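Local coordinates for protein putative citrate lyase (Ralstonia eutropha, PDB 3QQW) that probably acts as a magnesium-dependent lyase of the citrate lyase family, possibly cleaving (S)-citramalyl-CoA, at residues G58-A61 / G62-R65; R65-A68 / E69-R73. All blocks are in the same frame, centred on the assembly; numbering follows the deposited sequence.

Interaction 1: residues G58-A61 / G62-R65; sequences GAAA and GQER
A beta turn from Ala60 to Gln63 reverses the chain between strand 49-54 and helix 64-76, and two numbers define it. The CA atoms of Ala60 and Gln63 stand 5.0 Å apart, and Gln63 N donates to Ala60 O over 3.1 Å. That N-H is almost straight on the oxygen (169°), yet the donor sits above the carbonyl plane, 62° out of it. Ala61 and Gly62 occupy the two corner positions. Across the ends of the turn, Ala60 CB meets Gln63 CB at 3.8 Å. One step further out, Ala59 CB faces the first residue of the helix, 4.1 Å from Glu64 CA.

The Glu64 side chain then doubles back over the turn. With CG beside the backbone N and a bend at the next bond (chi2 90°), its carboxylate ends near two backbone carbonyls, OE2 lying 3.0 Å from Ala61 O. Two acceptors at this distance do not make a hydrogen bond, and the approach is doubtful as modelled. Beyond the segments, the side chain of Glu64 touches His90, His94 and Ala96. Gln63 holds the N-cap position, and its NE2 makes a weak hydrogen bond to Glu66 OE1. With the Ala59 side chain about 10 Å from that of Arg88, a probable substrate-binding residue, the turn belongs to a beta-alpha loop on the C-terminal, active-site side of the TIM-barrel strands, after strand 49-54.

Interaction 2: residues R65-A68 / E69-R73; sequences REHA and EMVAR
The Glu69 side chain crosses that of Arg65, one helical turn earlier, at a slant. CB rests 3.4 Å from Arg65 O, the carbonyl oxygen that also accepts the Glu69 N-H, and CG stays 3.4 Å from Arg65 O. With CG beside its own backbone N (chi1 -80°) and the chain extended beyond, CD reaches the aliphatic part of Arg65, 3.7 Å from its CG. At the tip, OE2 takes a salt-bridge hydrogen bond from Arg65 NH1 at 3.0 Å. The oxygen lies in the guanidinium plane, at its edge, but is met on its anti side, with the two planar groups turned 62° apart. OE1 sits equally far, 4.0 Å, from Arg65 O and Glu66 CA, contacts without a hydrogen bond.

This i to i+4 pair sits on helix 64-76, the connection in the beta-alpha-beta unit of strands 49-54 and 85-88 in the barrel. On another side, bends along the Met70 (selenomethionine) chain put CE over one face of the His67 imidazole, shifted toward its rim on the NE2 side, 3.8 Å from the centroid: a CH-pi contact. His67 NE2 is hydrogen-bonded to Gly30 O. Val71 CG2 approaches the ring obliquely, 3.8 Å from ND1.

Following the chain from strand 49-54, interaction 1 comes first and closes the turn 60-63 at the end of the loop, where the backbone enters helix 64-76. Interaction 2 begins on Arg65, the residue at which interaction 1 ends, and closes no loop, only successive turns of the helix; the two are consecutive, neither nested nor crossed, with centres about 9 Å apart. They also meet in space: His67 NE2 packs 3.4 Å from Gly58 C, in the middle of the loop. Together they cover the last part of the strand-to-helix loop and most of the helix. Side-chain contacts join that helix to its neighbours, Met70 touching Ile35 of helix 32-45 and Ala68 touching Ile103 of helix 97-107.

Interaction 1: residues G58-A61 / G62-R65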
loop_
_atom_site.group_PDB
_atom_site.type_symbol
_atom_site.label_atom_id
_atom_site.label_comp_id
_atom_site.label_asym_id
_atom_site.label_seq_id
_atom_site.Cartn_x
_atom_site.Cartn_y
_atom_site.Cartn_z
ATOM N N GLY C 58 -28.046 18.365 -0.283
ATOM C CA GLY C 58 -29.446 18.769 -0.194
ATOM C C GLY C 58 -29.716 20.255 -0.023
ATOM O O GLY C 58 -30.513 20.834 -0.774
ATOM N N ALA C 59 -29.036 20.883 0.962
ATOM C CA ALA C 59 -29.199 22.294 1.343
ATOM C C ALA C 59 -28.773 23.283 0.249
ATOM O O ALA C 59 -27.690 23.147 -0.338
ATOM C CB ALA C 59 -28.433 22.584 2.623
ATOM N N ALA C 60 -29.643 24.295 0.016
ATOM C CA ALA C 60 -29.470 25.378 -0.956
ATOM C C ALA C 60 -28.546 26.488 -0.409
ATOM O O ALA C 60 -28.244 26.494 0.787
ATOM C CB ALA C 60 -30.831 25.957 -1.327
ATOM N N ALA C 61 -28.109 27.413 -1.304
ATOM C CA ALA C 61 -27.220 28.570 -1.109
ATOM C C ALA C 61 -27.158 29.120 0.338
ATOM O O ALA C 61 -26.073 29.193 0.920
ATOM C CB ALA C 61 -27.625 29.689 -2.057
ATOM N N GLY C 62 -28.302 29.515 0.885
ATOM C CA GLY C 62 -28.382 30.046 2.243
ATOM C C GLY C 62 -29.559 29.494 3.018
ATOM O O GLY C 62 -30.109 30.177 3.885
ATOM N N GLN C 63 -29.950 28.254 2.696
ATOM C CA GLN C 63 -31.071 27.536 3.288
ATOM C C GLN C 63 -30.598 26.443 4.262
ATOM O O GLN C 63 -31.391 25.568 4.613
ATOM C CB GLN C 63 -31.891 26.898 2.153
ATOM C CG GLN C 63 -33.102 27.678 1.658
ATOM C CD GLN C 63 -32.882 29.145 1.438
ATOM O OE1 GLN C 63 -32.309 29.567 0.428
ATOM N NE2 GLN C 63 -33.362 29.956 2.373
ATOM N N GLU C 64 -29.324 26.493 4.709
ATOM C CA GLU C 64 -28.703 25.467 5.560
ATOM C C GLU C 64 -29.475 25.213 6.838
ATOM O O GLU C 64 -29.683 24.049 7.160
ATOM C CB GLU C 64 -27.227 25.790 5.893
ATOM C CG GLU C 64 -26.299 25.721 4.693
ATOM C CD GLU C 64 -26.145 27.017 3.921
ATOM O OE1 GLU C 64 -26.715 28.046 4.349
ATOM O OE2 GLU C 64 -25.415 27.009 2.904
ATOM N N ARG C 65 -29.895 26.268 7.562
ATOM C CA ARG C 65 -30.688 26.130 8.793
ATOM C C ARG C 65 -32.051 25.486 8.473
ATOM O O ARG C 65 -32.404 24.484 9.089
ATOM C CB ARG C 65 -30.875 27.487 9.491
ATOM C CG ARG C 65 -32.039 27.495 10.496
ATOM C CD ARG C 65 -32.039 28.656 11.479
ATOM N NE ARG C 65 -30.908 28.592 12.412
ATOM C CZ ARG C 65 -30.876 27.864 13.530
ATOM N NH1 ARG C 65 -31.930 27.122 13.880
ATOM N NH2 ARG C 65 -29.791 27.864 14.299
#

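Interaction 2: residues R65-A68 / E69-R73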
loop_
_atom_site.group_PDB
_atom_site.type_symbol
_atom_site.label_atom_id
_atom_site.label_comp_id
_atom_site.label_asym_id
_atom_site.label_seq_id
_atom_site.Cartn_x
_atom_site.Cartn_y
_atom_site.Cartn_z
ATOM N N ARG C 65 -29.895 26.268 7.562
ATOM C CA ARG C 65 -30.688 26.130 8.793
ATOM C C ARG C 65 -32.051 25.486 8.473
ATOM O O ARG C 65 -32.404 24.484 9.089
ATOM C CB ARG C 65 -30.875 27.487 9.491
ATOM C CG ARG C 65 -32.039 27.495 10.496
ATOM C CD ARG C 65 -32.039 28.656 11.479
ATOM N NE ARG C 65 -30.908 28.592 12.412
ATOM C CZ ARG C 65 -30.876 27.864 13.530
ATOM N NH1 ARG C 65 -31.930 27.122 13.880
ATOM N NH2 ARG C 65 -29.791 27.864 14.299
ATOM N N GLU C 66 -32.780 26.041 7.487
ATOM C CA GLU C 66 -34.083 25.577 7.045
ATOM C C GLU C 66 -34.058 24.078 6.641
ATOM O O GLU C 66 -34.967 23.324 7.013
ATOM C CB GLU C 66 -34.544 26.451 5.872
ATOM C CG GLU C 66 -35.947 26.167 5.358
ATOM C CD GLU C 66 -36.329 26.853 4.057
ATOM O OE1 GLU C 66 -35.675 27.856 3.683
ATOM O OE2 GLU C 66 -37.299 26.383 3.418
ATOM N N HIS C 67 -33.019 23.663 5.899
ATOM C CA HIS C 67 -32.846 22.297 5.431
ATOM C C HIS C 67 -32.536 21.355 6.572
ATOM O O HIS C 67 -33.116 20.259 6.609
ATOM C CB HIS C 67 -31.757 22.219 4.377
ATOM C CG HIS C 67 -31.835 20.962 3.581
ATOM N ND1 HIS C 67 -31.195 19.792 3.996
ATOM C CD2 HIS C 67 -32.469 20.724 2.412
ATOM C CE1 HIS C 67 -31.482 18.890 3.077
ATOM N NE2 HIS C 67 -32.219 19.412 2.091
ATOM N N ALA C 68 -31.641 21.768 7.513
ATOM C CA ALA C 68 -31.311 20.935 8.696
ATOM C C ALA C 68 -32.556 20.786 9.613
ATOM O O ALA C 68 -32.803 19.704 10.134
ATOM C CB ALA C 68 -30.132 21.522 9.464
ATOM N N GLU C 69 -33.374 21.837 9.728
ATOM C CA GLU C 69 -34.619 21.814 10.499
ATOM C C GLU C 69 -35.608 20.817 9.927
ATOM O O GLU C 69 -36.286 20.118 10.685
ATOM C CB GLU C 69 -35.257 23.212 10.548
ATOM C CG GLU C 69 -34.604 24.109 11.590
ATOM C CD GLU C 69 -34.967 25.574 11.540
ATOM O OE1 GLU C 69 -35.730 25.973 10.633
ATOM O OE2 GLU C 69 -34.470 26.332 12.403
HETATM N N MSE C 70 -35.691 20.751 8.585
HETATM C CA MSE C 70 -36.578 19.807 7.904
HETATM C C MSE C 70 -36.038 18.387 8.168
HETATM O O MSE C 70 -36.814 17.510 8.535
HETATM C CB MSE C 70 -36.658 20.145 6.386
HETATM C CG MSE C 70 -37.415 19.128 5.549
HETATM SE SE MSE C 70 -36.315 17.583 5.100
HETATM C CE MSE C 70 -35.190 18.337 3.593
ATOM N N VAL C 71 -34.700 18.191 8.049
ATOM C CA VAL C 71 -34.057 16.880 8.245
ATOM C C VAL C 71 -34.356 16.391 9.680
ATOM O O VAL C 71 -34.911 15.305 9.840
ATOM C CB VAL C 71 -32.532 16.942 7.915
ATOM C CG1 VAL C 71 -31.752 15.765 8.511
ATOM C CG2 VAL C 71 -32.295 17.045 6.415
ATOM N N ALA C 72 -34.071 17.224 10.697
ATOM C CA ALA C 72 -34.333 16.903 12.099
ATOM C C ALA C 72 -35.791 16.520 12.326
ATOM O O ALA C 72 -36.055 15.502 12.952
ATOM C CB ALA C 72 -33.966 18.093 12.984
ATOM N N ARG C 73 -36.730 17.310 11.770
ATOM C CA ARG C 73 -38.166 17.081 11.868
ATOM C C ARG C 73 -38.550 15.721 11.251
ATOM O O ARG C 73 -39.297 14.974 11.860
ATOM C CB ARG C 73 -38.950 18.244 11.207
ATOM C CG ARG C 73 -40.465 18.009 11.174
ATOM C CD ARG C 73 -41.308 19.168 10.660
ATOM N NE ARG C 73 -40.793 19.786 9.433
ATOM C CZ ARG C 73 -40.986 19.331 8.195
ATOM N NH1 ARG C 73 -41.667 18.207 7.987
ATOM N NH2 ARG C 73 -40.469 19.977 7.157
#